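Local coordinates for protein lectin CEL-I, N-acetyl-D-galactosamine-specific C-type (Cucumaria echinata, PDB 4WQQ) that binds sugars through calcium, naturally preferring galactose and N-acetylgalactosamine, and here is a site-directed variant engineered to recognise mannose, at residues N2-P5 with E9-G12; V47-A52 with V93-W98; A52-Y57 with M135-F140; I74-K79 with F85-G90. The protein carries 3 engineered substitutions. One frame throughout, in Å; residues are numbered along the deposited sequence.

Interaction 1: residues N2-P5 with E9-G12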
loop_
_atom_site.group_PDB
_atom_site.type_symbol
_atom_site.label_atom_id
_atom_site.label_comp_id
_atom_site.label_asym_id
_atom_site.label_seq_id
_atom_site.Cartn_x
_atom_site.Cartn_y
_atom_site.Cartn_z
ATOM N N ASN A 2 -10.570 2.202 -2.227
ATOM C CA ASN A 2 -9.180 2.656 -2.343
ATOM C C ASN A 2 -8.248 1.536 -1.953
ATOM O O ASN A 2 -8.715 0.453 -1.566
ATOM C CB ASN A 2 -8.941 3.892 -1.466
ATOM C CG ASN A 2 -9.111 3.617 0.011
ATOM O OD1 ASN A 2 -8.396 2.832 0.627
ATOM N ND2 ASN A 2 -10.102 4.280 0.594
ATOM N N GLN A 3 -6.941 1.771 -2.072
ATOM C CA GLN A 3 -5.982 0.734 -1.769
ATOM C C GLN A 3 -5.120 1.150 -0.566
ATOM O O GLN A 3 -3.976 0.705 -0.467
ATOM C CB GLN A 3 -5.118 0.440 -2.976
ATOM C CG GLN A 3 -5.925 0.021 -4.202
ATOM C CD GLN A 3 -6.468 1.216 -4.949
ATOM O OE1 GLN A 3 -5.777 2.220 -5.083
ATOM N NE2 GLN A 3 -7.692 1.095 -5.503
ATOM N N CYS A 4 -5.666 1.989 0.325
ATOM C CA CYS A 4 -4.917 2.350 1.568
ATOM C C CYS A 4 -4.986 1.197 2.597
ATOM O O CYS A 4 -5.981 0.480 2.714
ATOM C CB CYS A 4 -5.360 3.655 2.231
ATOM S SG CYS A 4 -4.802 5.050 1.193
ATOM N N PRO A 5 -3.934 1.035 3.381
ATOM C CA PRO A 5 -4.054 0.136 4.546
ATOM C C PRO A 5 -5.183 0.543 5.491
ATOM O O PRO A 5 -5.523 1.727 5.608
ATOM C CB PRO A 5 -2.671 0.234 5.216
ATOM C CG PRO A 5 -1.755 0.608 4.088
ATOM C CD PRO A 5 -2.575 1.436 3.084
ATOM N N GLU A 9 -6.223 6.868 5.564
ATOM C CA GLU A 9 -7.175 7.519 4.644
ATOM C C GLU A 9 -6.514 7.830 3.331
ATOM O O GLU A 9 -5.382 8.290 3.267
ATOM C CB GLU A 9 -7.661 8.868 5.218
ATOM C CG GLU A 9 -8.200 8.844 6.633
ATOM C CD GLU A 9 -9.404 7.949 6.808
ATOM O OE1 GLU A 9 -9.332 7.034 7.636
ATOM O OE2 GLU A 9 -10.399 8.137 6.097
ATOM N N ALA A 10 -7.273 7.644 2.249
ATOM C CA ALA A 10 -6.741 7.883 0.917
ATOM C C ALA A 10 -7.034 9.291 0.467
ATOM O O ALA A 10 -8.165 9.804 0.657
ATOM C CB ALA A 10 -7.316 6.901 -0.062
ATOM N N GLU A 11 -6.033 9.905 -0.099
ATOM C CA GLU A 11 -6.176 11.229 -0.796
ATOM C C GLU A 11 -5.100 11.362 -1.856
ATOM O O GLU A 11 -3.873 11.293 -1.600
ATOM C CB GLU A 11 -6.202 12.351 0.197
ATOM C CG GLU A 11 -5.862 13.722 -0.320
ATOM C CD GLU A 11 -7.025 14.385 -1.047
ATOM O OE1 GLU A 11 -8.172 13.895 -0.942
ATOM O OE2 GLU A 11 -6.747 15.402 -1.722
ATOM N N GLY A 12 -5.508 11.581 -3.095
ATOM C CA GLY A 12 -4.548 11.480 -4.215
ATOM C C GLY A 12 -3.776 10.167 -4.312
ATOM O O GLY A 12 -4.365 9.100 -4.082
#

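Interaction 2: residues V47-A52 with V93-W98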
loop_
_atom_site.group_PDB
_atom_site.type_symbol
_atom_site.label_atom_id
_atom_site.label_comp_id
_atom_site.label_asym_id
_atom_site.label_seq_id
_atom_site.Cartn_x
_atom_site.Cartn_y
_atom_site.Cartn_z
ATOM N N VAL A 47 4.082 13.901 7.373
ATOM C CA VAL A 47 3.425 14.464 6.175
ATOM C C VAL A 47 4.288 15.582 5.595
ATOM O O VAL A 47 4.843 16.448 6.309
ATOM C CB VAL A 47 1.978 14.893 6.559
ATOM C CG1 VAL A 47 2.013 16.022 7.574
ATOM C CG2 VAL A 47 1.182 15.276 5.340
ATOM N N SER A 48 4.415 15.564 4.270
ATOM C CA SER A 48 4.921 16.696 3.501
ATOM C C SER A 48 3.758 17.298 2.740
ATOM O O SER A 48 2.825 16.574 2.452
ATOM C CB SER A 48 6.014 16.249 2.576
ATOM O OG SER A 48 5.552 15.279 1.643
ATOM N N VAL A 49 3.838 18.588 2.392
ATOM C CA VAL A 49 2.643 19.366 1.868
ATOM C C VAL A 49 3.090 20.055 0.585
ATOM O O VAL A 49 4.052 20.819 0.587
ATOM C CB VAL A 49 2.106 20.357 2.903
ATOM C CG1 VAL A 49 0.818 21.044 2.404
ATOM C CG2 VAL A 49 1.761 19.600 4.184
ATOM N N HIS A 50 2.408 19.710 -0.500
ATOM C CA HIS A 50 2.849 20.236 -1.813
ATOM C C HIS A 50 1.867 21.088 -2.583
ATOM O O HIS A 50 2.201 21.439 -3.711
ATOM C CB HIS A 50 3.389 19.107 -2.661
ATOM C CG HIS A 50 4.582 18.480 -2.054
ATOM N ND1 HIS A 50 5.842 19.014 -2.143
ATOM C CD2 HIS A 50 4.692 17.368 -1.278
ATOM C CE1 HIS A 50 6.686 18.237 -1.481
ATOM N NE2 HIS A 50 6.008 17.242 -0.929
ATOM N N SER A 51 0.731 21.391 -1.994
ATOM C CA SER A 51 -0.258 22.284 -2.572
ATOM C C SER A 51 -1.260 22.755 -1.555
ATOM O O SER A 51 -1.390 22.180 -0.470
ATOM C CB SER A 51 -1.000 21.516 -3.663
ATOM O OG SER A 51 -1.837 20.492 -3.141
ATOM N N ALA A 52 -2.102 23.728 -1.939
ATOM C CA ALA A 52 -3.132 24.196 -1.074
ATOM C C ALA A 52 -4.133 23.109 -0.816
ATOM O O ALA A 52 -4.720 23.050 0.245
ATOM C CB ALA A 52 -3.800 25.433 -1.736
ATOM N N VAL A 93 10.904 21.181 -1.191
ATOM C CA VAL A 93 9.981 22.170 -0.659
ATOM C C VAL A 93 9.621 23.093 -1.822
ATOM O O VAL A 93 10.484 23.716 -2.420
ATOM C CB VAL A 93 10.590 22.954 0.514
ATOM C CG1 VAL A 93 9.596 23.938 1.074
ATOM C CG2 VAL A 93 11.026 21.972 1.566
ATOM N N GLY A 94 8.400 23.040 -2.253
ATOM C CA GLY A 94 7.890 24.051 -3.208
ATOM C C GLY A 94 6.910 24.900 -2.470
ATOM O O GLY A 94 7.169 26.098 -2.084
ATOM N N TYR A 95 5.764 24.313 -2.208
ATOM C CA TYR A 95 4.706 24.981 -1.549
ATOM C C TYR A 95 5.110 25.335 -0.112
ATOM O O TYR A 95 5.716 24.535 0.576
ATOM C CB TYR A 95 3.452 24.096 -1.520
ATOM C CG TYR A 95 2.319 24.567 -0.748
ATOM C CD1 TYR A 95 1.385 25.465 -1.275
ATOM C CD2 TYR A 95 2.093 24.125 0.581
ATOM C CE1 TYR A 95 0.333 25.882 -0.556
ATOM C CE2 TYR A 95 1.002 24.560 1.303
ATOM C CZ TYR A 95 0.123 25.467 0.728
ATOM O OH TYR A 95 -0.978 25.894 1.424
ATOM N N THR A 96 4.776 26.538 0.315
ATOM C CA THR A 96 4.894 26.931 1.743
ATOM C C THR A 96 3.654 27.683 2.240
ATOM O O THR A 96 2.960 28.342 1.457
ATOM C CB THR A 96 6.216 27.700 2.042
ATOM O OG1 THR A 96 6.129 29.041 1.500
ATOM C CG2 THR A 96 7.447 26.966 1.581
ATOM N N LYS A 97 3.292 27.564 3.530
ATOM C CA LYS A 97 2.239 28.346 4.088
ATOM C C LYS A 97 2.621 28.826 5.473
ATOM O O LYS A 97 1.864 28.626 6.420
ATOM C CB LYS A 97 0.942 27.517 4.126
ATOM C CG LYS A 97 -0.360 28.307 4.233
ATOM C CD LYS A 97 -1.587 27.482 4.640
ATOM C CE LYS A 97 -2.666 28.359 5.223
ATOM N NZ LYS A 97 -3.130 29.362 4.242
ATOM N N TRP A 98 3.730 29.546 5.575
ATOM C CA TRP A 98 4.171 30.126 6.879
ATOM C C TRP A 98 3.207 31.107 7.440
ATOM O O TRP A 98 2.707 31.969 6.715
ATOM C CB TRP A 98 5.527 30.768 6.678
ATOM C CG TRP A 98 6.612 29.789 6.400
ATOM C CD1 TRP A 98 7.314 29.647 5.250
ATOM C CD2 TRP A 98 7.158 28.833 7.327
ATOM N NE1 TRP A 98 8.238 28.644 5.383
ATOM C CE2 TRP A 98 8.142 28.119 6.644
ATOM C CE3 TRP A 98 6.850 28.488 8.668
ATOM C CZ2 TRP A 98 8.899 27.124 7.261
ATOM C CZ3 TRP A 98 7.555 27.532 9.264
ATOM C CH2 TRP A 98 8.587 26.834 8.562
HETATM O O HOH W 1 6.511 22.000 -0.172
HETATM O O HOH W 2 4.359 22.375 -4.555
HETATM O O HOH W 3 5.888 21.615 -3.569
#

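Interaction 3: residues A52-Y57 with M135-F140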
loop_
_atom_site.group_PDB
_atom_site.type_symbol
_atom_site.label_atom_id
_atom_site.label_comp_id
_atom_site.label_asym_id
_atom_site.label_seq_id
_atom_site.Cartn_x
_atom_site.Cartn_y
_atom_site.Cartn_z
ATOM N N ALA A 52 -2.102 23.728 -1.939
ATOM C CA ALA A 52 -3.132 24.196 -1.074
ATOM C C ALA A 52 -4.133 23.109 -0.816
ATOM O O ALA A 52 -4.720 23.050 0.245
ATOM C CB ALA A 52 -3.800 25.433 -1.736
ATOM N N ALA A 53 -4.380 22.271 -1.820
ATOM C CA ALA A 53 -5.357 21.222 -1.699
ATOM C C ALA A 53 -4.835 20.220 -0.663
ATOM O O ALA A 53 -5.596 19.787 0.193
ATOM C CB ALA A 53 -5.565 20.546 -3.035
ATOM N N GLU A 54 -3.560 19.871 -0.770
ATOM C CA GLU A 54 -2.979 18.933 0.229
ATOM C C GLU A 54 -3.022 19.534 1.634
ATOM O O GLU A 54 -3.375 18.863 2.582
ATOM C CB GLU A 54 -1.578 18.481 -0.173
ATOM C CG GLU A 54 -1.063 17.332 0.733
ATOM C CD GLU A 54 0.213 16.657 0.257
ATOM O OE1 GLU A 54 1.019 17.272 -0.511
ATOM O OE2 GLU A 54 0.416 15.487 0.726
ATOM N N GLN A 55 -2.686 20.813 1.755
ATOM C CA GLN A 55 -2.741 21.515 2.984
ATOM C C GLN A 55 -4.139 21.430 3.570
ATOM O O GLN A 55 -4.329 21.114 4.768
ATOM C CB GLN A 55 -2.336 22.993 2.751
ATOM C CG GLN A 55 -2.514 23.878 3.932
ATOM C CD GLN A 55 -1.439 23.727 5.005
ATOM O OE1 GLN A 55 -0.305 23.316 4.747
ATOM N NE2 GLN A 55 -1.809 24.090 6.208
ATOM N N ALA A 56 -5.149 21.789 2.762
ATOM C CA ALA A 56 -6.478 21.779 3.287
ATOM C C ALA A 56 -6.938 20.389 3.681
ATOM O O ALA A 56 -7.639 20.242 4.694
ATOM C CB ALA A 56 -7.429 22.441 2.285
ATOM N N TYR A 57 -6.578 19.401 2.914
ATOM C CA TYR A 57 -6.988 18.005 3.175
ATOM C C TYR A 57 -6.440 17.601 4.559
ATOM O O TYR A 57 -7.158 17.141 5.452
ATOM C CB TYR A 57 -6.455 17.052 2.109
ATOM C CG TYR A 57 -6.633 15.633 2.605
ATOM C CD1 TYR A 57 -7.862 15.003 2.557
ATOM C CD2 TYR A 57 -5.570 14.981 3.245
ATOM C CE1 TYR A 57 -8.045 13.759 3.121
ATOM C CE2 TYR A 57 -5.736 13.739 3.789
ATOM C CZ TYR A 57 -6.949 13.116 3.742
ATOM O OH TYR A 57 -7.055 11.845 4.310
ATOM N N MET A 135 0.897 13.671 12.085
ATOM C CA MET A 135 0.265 13.028 10.956
ATOM C C MET A 135 1.345 12.327 10.106
ATOM O O MET A 135 2.369 12.937 9.746
ATOM C CB MET A 135 -0.317 14.149 10.130
ATOM C CG MET A 135 -0.877 13.810 8.788
ATOM S SD MET A 135 -2.604 13.416 8.848
ATOM C CE MET A 135 -3.489 14.818 9.665
ATOM N N CYS A 136 1.054 11.106 9.709
ATOM C CA CYS A 136 1.928 10.380 8.816
ATOM C C CYS A 136 1.342 10.272 7.413
ATOM O O CYS A 136 0.129 10.454 7.219
ATOM C CB CYS A 136 2.187 8.977 9.331
ATOM S SG CYS A 136 2.692 8.913 11.088
ATOM N N LYS A 137 2.209 9.982 6.473
ATOM C CA LYS A 137 1.831 9.929 5.039
ATOM C C LYS A 137 2.593 8.772 4.485
ATOM O O LYS A 137 3.777 8.637 4.761
ATOM C CB LYS A 137 2.249 11.234 4.384
ATOM C CG LYS A 137 2.124 11.384 2.898
ATOM C CD LYS A 137 2.488 12.844 2.483
ATOM C CE LYS A 137 2.721 12.924 0.983
ATOM N NZ LYS A 137 2.956 14.295 0.476
ATOM N N LEU A 138 1.927 7.987 3.625
ATOM C CA LEU A 138 2.585 7.013 2.790
ATOM C C LEU A 138 2.955 7.535 1.425
ATOM O O LEU A 138 2.136 8.177 0.762
ATOM C CB LEU A 138 1.686 5.821 2.627
ATOM C CG LEU A 138 1.265 5.149 3.925
ATOM C CD1 LEU A 138 0.515 3.924 3.551
ATOM C CD2 LEU A 138 2.383 4.781 4.923
ATOM N N THR A 139 4.180 7.204 1.009
ATOM C CA THR A 139 4.659 7.514 -0.335
ATOM C C THR A 139 5.080 6.173 -0.989
ATOM O O THR A 139 5.890 5.418 -0.457
ATOM C CB THR A 139 5.846 8.522 -0.314
ATOM O OG1 THR A 139 5.399 9.739 0.300
ATOM C CG2 THR A 139 6.353 8.856 -1.720
ATOM N N PHE A 140 4.535 5.913 -2.179
ATOM C CA PHE A 140 4.842 4.715 -2.946
ATOM C C PHE A 140 5.955 4.998 -3.863
ATOM O O PHE A 140 5.776 5.540 -4.938
ATOM C CB PHE A 140 3.608 4.219 -3.615
ATOM C CG PHE A 140 2.486 4.052 -2.628
ATOM C CD1 PHE A 140 2.432 2.962 -1.800
ATOM C CD2 PHE A 140 1.497 5.005 -2.521
ATOM C CE1 PHE A 140 1.406 2.851 -0.876
ATOM C CE2 PHE A 140 0.499 4.913 -1.572
ATOM C CZ PHE A 140 0.432 3.838 -0.749
#

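Interaction 4: residues I74-K79 with F85-G90. With CA (calcium ion), chain E.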
loop_
_atom_site.group_PDB
_atom_site.type_symbol
_atom_site.label_atom_id
_atom_site.label_comp_id
_atom_site.label_asym_id
_atom_site.label_seq_id
_atom_site.Cartn_x
_atom_site.Cartn_y
_atom_site.Cartn_z
ATOM N N ILE A 74 4.575 18.368 11.165
ATOM C CA ILE A 74 4.789 17.951 9.785
ATOM C C ILE A 74 6.263 17.678 9.565
ATOM O O ILE A 74 7.134 18.057 10.391
ATOM C CB ILE A 74 4.202 18.969 8.760
ATOM C CG1 ILE A 74 4.965 20.311 8.886
ATOM C CG2 ILE A 74 2.732 19.173 9.037
ATOM C CD1 ILE A 74 4.446 21.473 8.029
ATOM N N GLY A 75 6.597 17.094 8.418
ATOM C CA GLY A 75 7.949 16.636 8.181
ATOM C C GLY A 75 8.983 17.678 7.774
ATOM O O GLY A 75 9.959 17.339 7.147
ATOM N N LEU A 76 8.812 18.905 8.232
ATOM C CA LEU A 76 9.613 20.049 7.764
ATOM C C LEU A 76 10.593 20.426 8.849
ATOM O O LEU A 76 10.221 20.555 10.022
ATOM C CB LEU A 76 8.700 21.263 7.452
ATOM C CG LEU A 76 9.295 22.431 6.659
ATOM C CD1 LEU A 76 9.489 22.077 5.229
ATOM C CD2 LEU A 76 8.417 23.646 6.767
ATOM N N TYR A 77 11.871 20.521 8.472
ATOM C CA TYR A 77 12.860 20.908 9.491
ATOM C C TYR A 77 14.087 21.582 8.913
ATOM O O TYR A 77 14.434 21.382 7.718
ATOM C CB TYR A 77 13.214 19.666 10.339
ATOM C CG TYR A 77 14.118 18.568 9.753
ATOM C CD1 TYR A 77 13.931 18.005 8.519
ATOM C CD2 TYR A 77 15.175 18.063 10.526
ATOM C CE1 TYR A 77 14.783 17.000 8.023
ATOM C CE2 TYR A 77 15.997 17.035 10.055
ATOM C CZ TYR A 77 15.795 16.511 8.813
ATOM O OH TYR A 77 16.601 15.542 8.346
ATOM N N ASP A 78 14.797 22.365 9.761
ATOM C CA ASP A 78 16.030 23.018 9.302
ATOM C C ASP A 78 17.231 22.799 10.231
ATOM O O ASP A 78 18.074 23.685 10.417
ATOM C CB ASP A 78 15.780 24.507 9.059
ATOM C CG ASP A 78 15.665 25.342 10.365
ATOM O OD1 ASP A 78 15.222 24.850 11.393
ATOM O OD2 ASP A 78 15.979 26.528 10.348
ATOM N N LYS A 79 17.275 21.615 10.836
ATOM C CA LYS A 79 18.374 21.148 11.633
ATOM C C LYS A 79 19.713 21.237 10.901
ATOM O O LYS A 79 20.680 21.669 11.475
ATOM C CB LYS A 79 18.164 19.683 12.061
ATOM C CG LYS A 79 19.286 19.146 12.895
ATOM C CD LYS A 79 19.112 17.713 13.385
ATOM C CE LYS A 79 20.482 17.248 13.891
ATOM N NZ LYS A 79 20.327 16.158 14.863
ATOM N N PHE A 85 14.623 25.069 5.170
ATOM C CA PHE A 85 13.813 23.923 5.567
ATOM C C PHE A 85 13.783 22.883 4.479
ATOM O O PHE A 85 13.759 23.229 3.309
ATOM C CB PHE A 85 12.395 24.380 5.966
ATOM C CG PHE A 85 12.349 25.001 7.366
ATOM C CD1 PHE A 85 12.658 26.327 7.557
ATOM C CD2 PHE A 85 12.067 24.235 8.497
ATOM C CE1 PHE A 85 12.655 26.878 8.835
ATOM C CE2 PHE A 85 12.056 24.779 9.754
ATOM C CZ PHE A 85 12.389 26.121 9.933
ATOM N N ILE A 86 13.810 21.616 4.887
ATOM C CA ILE A 86 13.643 20.486 4.010
ATOM C C ILE A 86 12.532 19.545 4.560
ATOM O O ILE A 86 12.171 19.606 5.761
ATOM C CB ILE A 86 14.962 19.728 3.834
ATOM C CG1 ILE A 86 15.534 19.252 5.176
ATOM C CG2 ILE A 86 15.962 20.525 3.017
ATOM C CD1 ILE A 86 16.625 18.255 5.056
ATOM N N TRP A 87 12.009 18.673 3.661
ATOM C CA TRP A 87 11.124 17.576 4.091
ATOM C C TRP A 87 11.885 16.316 4.432
ATOM O O TRP A 87 12.792 15.931 3.665
ATOM C CB TRP A 87 10.132 17.253 2.992
ATOM C CG TRP A 87 9.123 18.341 2.648
ATOM C CD1 TRP A 87 9.025 18.993 1.415
ATOM C CD2 TRP A 87 8.104 18.886 3.457
ATOM N NE1 TRP A 87 8.032 19.886 1.453
ATOM C CE2 TRP A 87 7.430 19.863 2.686
ATOM C CE3 TRP A 87 7.677 18.674 4.773
ATOM C CZ2 TRP A 87 6.357 20.618 3.181
ATOM C CZ3 TRP A 87 6.575 19.436 5.251
ATOM C CH2 TRP A 87 5.925 20.346 4.475
ATOM N N THR A 88 11.486 15.642 5.497
ATOM C CA THR A 88 12.116 14.395 5.884
ATOM C C THR A 88 12.004 13.307 4.817
ATOM O O THR A 88 12.890 12.457 4.760
ATOM C CB THR A 88 11.552 13.835 7.183
ATOM O OG1 THR A 88 10.130 13.670 7.076
ATOM C CG2 THR A 88 11.889 14.746 8.372
ATOM N N ASP A 89 10.968 13.387 3.961
ATOM C CA ASP A 89 10.687 12.359 2.934
ATOM C C ASP A 89 11.462 12.550 1.661
ATOM O O ASP A 89 11.390 11.717 0.745
ATOM C CB ASP A 89 9.185 12.188 2.656
ATOM C CG ASP A 89 8.526 13.347 1.956
ATOM O OD1 ASP A 89 9.234 14.330 1.581
ATOM O OD2 ASP A 89 7.273 13.332 1.910
ATOM N N GLY A 90 12.270 13.585 1.642
ATOM C CA GLY A 90 13.162 13.842 0.527
ATOM C C GLY A 90 12.505 14.564 -0.605
ATOM O O GLY A 90 13.146 14.845 -1.611
HETATM CA CA CA E . 15.582 26.965 12.736
HETATM O O HOH W 4 13.842 28.358 11.993
#

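Interaction 1: residues N2-P5 with E9-G12
The methyl group of Ala10 sits over one face of the Asn2 carboxamide, with Ala10 CB 3.7 Å from Asn2 CG and 3.9 Å from Asn2 ND2. The oxygen end of the same amide is used within its own segment: Cys4 N donates to Asn2 OD1 at 2.9 Å, tilted about 21° from the carbonyl plane. This is an Asx turn, in which CG stands between the backbone N and the carbonyl carbon (chi1 64°), bringing OD1 round to Cys4 N. Asparagine suits the place because its short side chain can accept from the NH two residues on while offering a flat surface to a methyl. Beside the amide, Cys4 SG presses on Ala10, whose small size allows the sulfur to lie 3.4 Å from both Ala10 CB and Ala10 CA. The sulfur is also fixed by its disulfide to Cys15. The residues from 9 to 11 pair with strand 14-23 as an N-terminal beta hairpin, and the disulfide ties the preceding loop to that hairpin, a feature of long-form C-type lectin domains. Across the segments the contact is van der Waals packing. The second subunit reaches the same place: its Gln3 packs on Asn2, Cys4 and Ala10 and hydrogen-bonds through NE2 to Gly12 O, a carbonyl presented by a glycine with positive phi.

Interaction 2: residues V47-A52 with V93-W98
Tyr95 lays one face of its ring on the backbone of the other segment, with Ser51 C 3.6 Å above the ring plane and over its centre. The neighbouring amide follows the ring, Ala52 N coming within 3.5 Å of Tyr95 CE1. Beyond it, Tyr95 OH extends past Ala52 CA, and the small alanine lets the phenol pass. Val49 approaches obliquely, its CG1 branch 3.7 Å from Tyr95 CE2. With CG anti to the backbone N (chi1 173°), the tyrosine reaches across to the other loop, and its flat ring suits the place because it can lie face-on against the Ser51-Ala52 peptide. Ser51 N lies buried near the ring, with no polar partner in the model. Water bridges the backbones beside the ring. One molecule donates to Val49 O and to Tyr95 O, each at 2.8 Å, and accepts from Gly94 N at 3.0 Å. Another accepts from Tyr95 N at 3.0 Å and lies in the plane of the His50 ring, 3.0 Å from His50 ND1. The other ring nitrogen, His50 NE2, is held by Ser91 OG, which steadies the imidazole. Further out, Gln55 and Trp123 touch Tyr95, while Ser51 OG accepts from Glu54 N. The serine is thus the N-cap of helix 52-65, and the tyrosine packs part of the long loop region of the C-type lectin fold against that helix start.

Interaction 3: residues A52-Y57 with M135-F140
Charge carries this contact: Lys137 NZ, on the strand, meets Glu54 OE2, on the helix, in a salt bridge of 2.8 Å. The ammonium comes to the syn lone pair of OE2, the side of the other oxygen, although Glu54 OE1 itself stays 3.7 Å from Lys137 NZ, so one oxygen takes the bond. Both side chains are extended, the glutamate with CG anti to its N (chi1 -171°) and the lysine straight to its end, and they cross at about a right angle. Two long, flexible residue types are what the spacing demands, since the closest CA pair, Glu54 and Lys137, is 11.3 Å apart.

Further hydrogen bonds fix the charged ends. Tyr16 OH is a second partner of Glu54 OE2, His50 N holds Glu54 OE1, and Ser48 OG binds Lys137 NZ. With both carboxylate oxygens engaged, the group is probably limited in rotation. The lysine is buried, and its positive charge would be expected to favour the ionised glutamate, which also sits in the first turn of helix 52-65, where a negative charge would probably interact favourably with the helix dipole.

The methylene beside the ammonium, Lys137 CE, lies 3.5 Å from Glu54 OE2. Non-polar packing is made with outside residues: Met135 packs on Val58, Tyr61 and Trp62 of the same helix, and the Tyr57 ring meets that of Tyr16. Helix 52-65 is thereby joined to strand 132-140, the last strand of the C-type lectin fold, which the Cys136-Cys32 disulfide also ties to helix 25-34.

Interaction 4: residues I74-K79 with F85-G90
Leu76 and Trp87 form the tight side of this hairpin, facing each other as a non-hydrogen-bonded antiparallel pair. Leu76 CD1 stands over the six-membered ring of Trp87, 3.7 Å from its centroid and only 3° off the normal, a CH-pi contact. The same branch point also packs against Phe85, Leu76 CG lying 3.7 Å from Phe85 CB. At the indole edge Trp87 CE3 comes close to Gly75 C. Gly75, with no side chain, lets Thr88 OG1, hydrogen-bonded to Asp45 OD1, close in beside it, and its carbonyl accepts from Thr88 N at 2.8 Å.

The Tyr77 and Ile86 face is the more open to solvent, at Ile86. The two are a hydrogen-bonded pair joined by two backbone bonds of 2.9 Å, Tyr77 N to Ile86 O and Ile86 N to Tyr77 O, while their side chains meet obliquely. Trp25 stacks on the tyrosine ring.

Toward the hairpin end, Phe85 serves as a flat floor for Asp78. Asp78 CB lies 3.6 Å from the ring centroid, almost on the normal, and the carboxylate is stacked at 10° to the ring. Asp78 CG sits between backbone N and carbonyl carbon (chi1 75°), which turns both oxygens to the calcium ion, each bound at 2.5 Å; OD2 also accepts from Gly83 N. Ile74, Gly75 and Leu76 belong to the WIGL signature, and Asp78 shares a calcium site of the C-type lectin domain with Glu82, Asn105, Glu110, Asp111 and a water.

How the interactions relate
Interaction 1 comes first in the chain, at the N-terminal hairpin, and closes before the others open. Interactions 2 and 3 alternate along the sequence and share Ala52, with centres 9 Å apart, while interaction 4 is nested inside the loops closed by both. Ser48 links the last three, bonding to Lys137 of interaction 3 and Asp89 of interaction 4. Strands 132-140 and 71-77 are neighbours in one sheet, which interaction 1 reaches too. Interactions 1 and 3 touch through Glu9, Glu11 and Tyr57 and both meet the second subunit; interaction 4, about 23 Å between centres from interaction 1, holds the calcium end. One compact fold thus joins the dimer side to the metal sites.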